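PDB 3ZUC: cellulosomal scaffoldin from Acetivibrio cellulolyticus, which binds crystalline cellulose through this family 3b carbohydrate-binding module, one part of a large scaffoldin that organises the cellulosome. Local coordinates for residues G14-P24 with R109-Q120. Residues are numbered along the deposited sequence; the frame is centred on the assembly and turned at random. Where two conformers were deposited one is given.
Sequences GTQAQSNSIYP and RFAKSDWTNYNQ. With CA (calcium ion), chain B.
With CG1 anti to the carbonyl carbon (chi1 -64°) and the chain extended beyond it (chi2 173°), Ile22 lays CD1 on the Tyr118 ring at one end of the beta sandwich of this CBM3 module. CD1 sits over the ring centre, 3.8 Å from the centroid, a CH-pi contact 13° off the ring normal. The backbone already puts Ile22 CB above the Phe110 face, toward its rim, in a second one, while CG2 approaches Phe110 CE1. The opposite face of Tyr118 carries Lys112 CE, so aliphatic groups sandwich this ring, and its OH bonds to Gln55. Two antiparallel pairings hold the backbones together, and Ile22 belongs to one. Ile22 N to Phe110 O is 3.0 Å and Phe110 N to Ile22 O 2.9 Å, an isolated hydrogen-bonded pair; Ser19 and Tyr118 form another in the two-stranded sheet of 18-19 with 118-119. The Gln120 side chain runs antiparallel alongside that of Ile22, OE1 3.6 Å from Ile22 CG1. Its NE2 donates to Gln16 O at 2.9 Å and to Gly14 O at 3.2 Å; both acceptors lie near the amide plane, which fixes the rotation of this buried group. Next to Tyr118, Asn119 O binds the calcium ion at 2.3 Å, with Thr48, Asp50, Asp122 and Asp123 completing the protein ligands. A water accepts from Tyr23 N and donates to Gly14 O and, at 2.7 Å, to Gln120 OE1.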
loop_
_atom_site.group_PDB
_atom_site.type_symbol
_atom_site.label_atom_id
_atom_site.label_comp_id
_atom_site.label_asym_id
_atom_site.label_seq_id
_atom_site.Cartn_x
_atom_site.Cartn_y
_atom_site.Cartn_z
ATOM N N GLY A 14 -2.891 -11.103 6.792
ATOM C CA GLY A 14 -4.061 -11.948 6.995
ATOM C C GLY A 14 -4.654 -12.269 5.638
ATOM O O GLY A 14 -4.870 -11.370 4.822
ATOM N N THR A 15 -4.906 -13.547 5.390
ATOM C CA THR A 15 -5.298 -13.995 4.069
ATOM C C THR A 15 -6.648 -14.725 4.020
ATOM O O THR A 15 -6.928 -15.442 3.064
ATOM C CB THR A 15 -4.215 -14.858 3.426
ATOM O OG1 THR A 15 -3.925 -15.939 4.309
ATOM C CG2 THR A 15 -2.962 -14.051 3.128
ATOM N N GLN A 16 -7.499 -14.489 5.034
ATOM C CA GLN A 16 -8.887 -15.003 5.092
ATOM C C GLN A 16 -9.705 -14.413 3.906
ATOM O O GLN A 16 -9.748 -13.194 3.759
ATOM C CB GLN A 16 -9.544 -14.626 6.476
ATOM C CG GLN A 16 -10.872 -15.374 6.838
ATOM C CD GLN A 16 -11.543 -15.016 8.193
ATOM O OE1 GLN A 16 -11.446 -13.905 8.694
ATOM N NE2 GLN A 16 -12.282 -15.995 8.761
ATOM N N ALA A 17 -10.363 -15.220 3.061
ATOM C CA ALA A 17 -11.177 -14.623 1.992
ATOM C C ALA A 17 -12.264 -13.732 2.575
ATOM O O ALA A 17 -12.419 -12.577 2.174
ATOM C CB ALA A 17 -11.760 -15.681 1.081
ATOM N N GLN A 18 -13.041 -14.254 3.508
ATOM C CA GLN A 18 -14.061 -13.457 4.166
ATOM C C GLN A 18 -13.398 -12.861 5.385
ATOM O O GLN A 18 -13.081 -13.583 6.312
ATOM C CB GLN A 18 -15.270 -14.305 4.550
ATOM C CG GLN A 18 -15.981 -14.883 3.347
ATOM C CD GLN A 18 -16.672 -13.840 2.479
ATOM O OE1 GLN A 18 -17.303 -12.909 2.987
ATOM N NE2 GLN A 18 -16.573 -14.007 1.159
ATOM N N SER A 19 -13.130 -11.565 5.361
ATOM C CA SER A 19 -12.315 -10.934 6.387
ATOM C C SER A 19 -12.882 -9.575 6.739
ATOM O O SER A 19 -13.244 -8.816 5.847
ATOM C CB SER A 19 -10.894 -10.796 5.864
ATOM O OG SER A 19 -10.022 -10.370 6.895
ATOM N N ASN A 20 -12.916 -9.233 8.024
ATOM C CA ASN A 20 -13.374 -7.920 8.435
ATOM C C ASN A 20 -12.284 -6.860 8.361
ATOM O O ASN A 20 -12.530 -5.712 8.674
ATOM C CB ASN A 20 -14.014 -7.962 9.823
ATOM C CG ASN A 20 -13.028 -8.317 10.913
ATOM O OD1 ASN A 20 -11.812 -8.248 10.729
ATOM N ND2 ASN A 20 -13.549 -8.660 12.067
ATOM N N SER A 21 -11.080 -7.229 7.936
ATOM C CA SER A 21 -9.983 -6.293 7.778
ATOM C C SER A 21 -9.098 -6.755 6.637
ATOM O O SER A 21 -9.047 -7.939 6.291
ATOM C CB SER A 21 -9.136 -6.225 9.052
ATOM O OG SER A 21 -9.876 -5.756 10.171
ATOM N N ILE A 22 -8.362 -5.798 6.089
ATOM C CA ILE A 22 -7.335 -6.059 5.106
ATOM C C ILE A 22 -6.019 -5.571 5.729
ATOM O O ILE A 22 -5.974 -4.549 6.415
ATOM C CB ILE A 22 -7.688 -5.412 3.749
ATOM C CG1 ILE A 22 -8.963 -6.093 3.211
ATOM C CG2 ILE A 22 -6.550 -5.565 2.760
ATOM C CD1 ILE A 22 -9.553 -5.479 1.960
ATOM N N TYR A 23 -4.954 -6.339 5.501
ATOM C CA TYR A 23 -3.696 -6.222 6.262
ATOM C C TYR A 23 -2.480 -6.031 5.343
ATOM O O TYR A 23 -1.595 -6.884 5.262
ATOM C CB TYR A 23 -3.475 -7.497 7.084
ATOM C CG TYR A 23 -4.532 -7.861 8.103
ATOM C CD1 TYR A 23 -5.697 -8.537 7.749
ATOM C CD2 TYR A 23 -4.326 -7.619 9.450
ATOM C CE1 TYR A 23 -6.628 -8.927 8.713
ATOM C CE2 TYR A 23 -5.240 -7.986 10.397
ATOM C CZ TYR A 23 -6.396 -8.650 10.035
ATOM O OH TYR A 23 -7.265 -9.021 11.022
ATOM N N PRO A 24 -2.387 -4.891 4.652
ATOM C CA PRO A 24 -1.272 -4.696 3.741
ATOM C C PRO A 24 0.052 -4.489 4.461
ATOM O O PRO A 24 0.125 -3.717 5.412
ATOM C CB PRO A 24 -1.678 -3.415 2.992
ATOM C CG PRO A 24 -2.532 -2.678 3.976
ATOM C CD PRO A 24 -3.309 -3.747 4.659
ATOM N N ARG A 109 -3.476 -1.845 8.718
ATOM C CA ARG A 109 -4.758 -2.533 8.534
ATOM C C ARG A 109 -5.747 -1.494 8.025
ATOM O O ARG A 109 -5.578 -0.294 8.240
ATOM C CB ARG A 109 -5.332 -3.157 9.860
ATOM C CG ARG A 109 -4.416 -4.167 10.550
ATOM C CD ARG A 109 -4.843 -4.348 12.006
ATOM N NE ARG A 109 -4.597 -3.117 12.734
ATOM C CZ ARG A 109 -5.502 -2.291 13.241
ATOM N NH1 ARG A 109 -6.812 -2.565 13.216
ATOM N NH2 ARG A 109 -5.064 -1.161 13.779
ATOM N N PHE A 110 -6.826 -1.965 7.405
ATOM C CA PHE A 110 -8.006 -1.145 7.213
ATOM C C PHE A 110 -9.268 -1.964 7.360
ATOM O O PHE A 110 -9.277 -3.185 7.197
ATOM C CB PHE A 110 -7.962 -0.329 5.920
ATOM C CG PHE A 110 -7.946 -1.086 4.599
ATOM C CD1 PHE A 110 -6.747 -1.419 3.982
ATOM C CD2 PHE A 110 -9.135 -1.341 3.924
ATOM C CE1 PHE A 110 -6.732 -1.984 2.720
ATOM C CE2 PHE A 110 -9.115 -1.915 2.652
ATOM C CZ PHE A 110 -7.920 -2.222 2.056
ATOM N N ALA A 111 -10.340 -1.258 7.720
ATOM C CA ALA A 111 -11.628 -1.863 8.019
ATOM C C ALA A 111 -12.735 -0.855 7.758
ATOM O O ALA A 111 -12.506 0.351 7.671
ATOM C CB ALA A 111 -11.691 -2.335 9.468
ATOM N N LYS A 112 -13.956 -1.371 7.697
ATOM C CA LYS A 112 -15.163 -0.572 7.543
ATOM C C LYS A 112 -15.665 -0.092 8.903
ATOM O O LYS A 112 -15.434 -0.719 9.937
ATOM C CB LYS A 112 -16.249 -1.422 6.881
ATOM C CG LYS A 112 -15.841 -1.919 5.515
ATOM C CD LYS A 112 -16.919 -2.801 4.890
ATOM C CE LYS A 112 -16.393 -3.433 3.635
ATOM N NZ LYS A 112 -17.425 -4.229 2.917
ATOM N N SER A 113 -16.414 1.005 8.887
ATOM C CA SER A 113 -16.874 1.625 10.130
ATOM C C SER A 113 -17.754 0.716 10.967
ATOM O O SER A 113 -17.786 0.866 12.190
ATOM C CB SER A 113 -17.619 2.904 9.809
ATOM O OG SER A 113 -18.726 2.589 8.985
ATOM N N ASP A 114 -18.494 -0.178 10.312
ATOM C CA ASP A 114 -19.385 -1.120 10.962
ATOM C C ASP A 114 -18.772 -2.515 11.073
ATOM O O ASP A 114 -19.464 -3.438 11.530
ATOM C CB ASP A 114 -20.748 -1.156 10.258
ATOM C CG ASP A 114 -20.678 -1.566 8.798
ATOM O OD1 ASP A 114 -19.586 -1.964 8.326
ATOM O OD2 ASP A 114 -21.746 -1.480 8.139
ATOM N N TRP A 115 -17.492 -2.659 10.712
ATOM C CA TRP A 115 -16.760 -3.914 10.857
ATOM C C TRP A 115 -17.364 -5.057 10.060
ATOM O O TRP A 115 -17.100 -6.219 10.331
ATOM C CB TRP A 115 -16.488 -4.235 12.352
ATOM C CG TRP A 115 -15.481 -3.259 12.871
ATOM C CD1 TRP A 115 -15.708 -2.016 13.385
ATOM C CD2 TRP A 115 -14.073 -3.414 12.821
ATOM N NE1 TRP A 115 -14.508 -1.391 13.679
ATOM C CE2 TRP A 115 -13.488 -2.234 13.324
ATOM C CE3 TRP A 115 -13.242 -4.443 12.390
ATOM C CZ2 TRP A 115 -12.114 -2.081 13.443
ATOM C CZ3 TRP A 115 -11.877 -4.280 12.504
ATOM C CH2 TRP A 115 -11.338 -3.112 13.019
ATOM N N THR A 116 -18.102 -4.724 9.010
ATOM C CA THR A 116 -18.630 -5.741 8.116
ATOM C C THR A 116 -17.547 -6.266 7.155
ATOM O O THR A 116 -16.472 -5.684 6.980
ATOM C CB THR A 116 -19.873 -5.222 7.362
ATOM O OG1 THR A 116 -19.539 -4.035 6.631
ATOM C CG2 THR A 116 -21.036 -4.971 8.345
ATOM N N ASN A 117 -17.816 -7.403 6.535
ATOM C CA ASN A 117 -16.787 -8.136 5.828
ATOM C C ASN A 117 -16.459 -7.622 4.437
ATOM O O ASN A 117 -17.306 -7.080 3.715
ATOM C CB ASN A 117 -17.153 -9.609 5.722
ATOM C CG ASN A 117 -17.074 -10.331 7.055
ATOM O OD1 ASN A 117 -16.325 -9.949 7.947
ATOM N ND2 ASN A 117 -17.867 -11.373 7.191
ATOM N N TYR A 118 -15.211 -7.862 4.069
ATOM C CA TYR A 118 -14.686 -7.861 2.725
ATOM C C TYR A 118 -14.619 -9.298 2.183
ATOM O O TYR A 118 -14.533 -10.243 2.962
ATOM C CB TYR A 118 -13.252 -7.342 2.726
ATOM C CG TYR A 118 -13.064 -5.919 3.184
ATOM C CD1 TYR A 118 -13.243 -4.861 2.312
ATOM C CD2 TYR A 118 -12.666 -5.629 4.474
ATOM C CE1 TYR A 118 -13.021 -3.550 2.712
ATOM C CE2 TYR A 118 -12.451 -4.337 4.883
ATOM C CZ TYR A 118 -12.608 -3.289 4.000
ATOM O OH TYR A 118 -12.396 -2.010 4.452
ATOM N N ASN A 119 -14.606 -9.440 0.850
ATOM C CA ASN A 119 -14.131 -10.653 0.173
ATOM C C ASN A 119 -12.779 -10.345 -0.430
ATOM O O ASN A 119 -12.686 -9.644 -1.442
ATOM C CB ASN A 119 -15.095 -11.110 -0.933
ATOM C CG ASN A 119 -14.515 -12.224 -1.762
ATOM O OD1 ASN A 119 -13.690 -13.003 -1.268
ATOM N ND2 ASN A 119 -14.920 -12.309 -3.020
ATOM N N GLN A 120 -11.703 -10.819 0.186
ATOM C CA GLN A 120 -10.368 -10.503 -0.311
ATOM C C GLN A 120 -10.061 -11.186 -1.637
ATOM O O GLN A 120 -9.198 -10.726 -2.395
ATOM C CB GLN A 120 -9.286 -10.870 0.702
ATOM C CG GLN A 120 -9.461 -10.209 2.045
ATOM C CD GLN A 120 -8.146 -10.104 2.777
ATOM O OE1 GLN A 120 -7.349 -9.212 2.468
ATOM N NE2 GLN A 120 -7.888 -11.019 3.708
HETATM CA CA CA B . -13.238 -7.687 -2.591
HETATM O O HOH W 1 -5.146 -8.769 3.981
HETATM O O HOH W 2 -18.935 -12.418 4.707
HETATM O O HOH W 3 -14.655 -4.067 8.293
HETATM O O HOH W 4 -16.460 -8.039 12.118
HETATM O O HOH W 5 -8.217 -4.760 12.148
HETATM O O HOH W 6 -12.251 -6.939 -0.454
#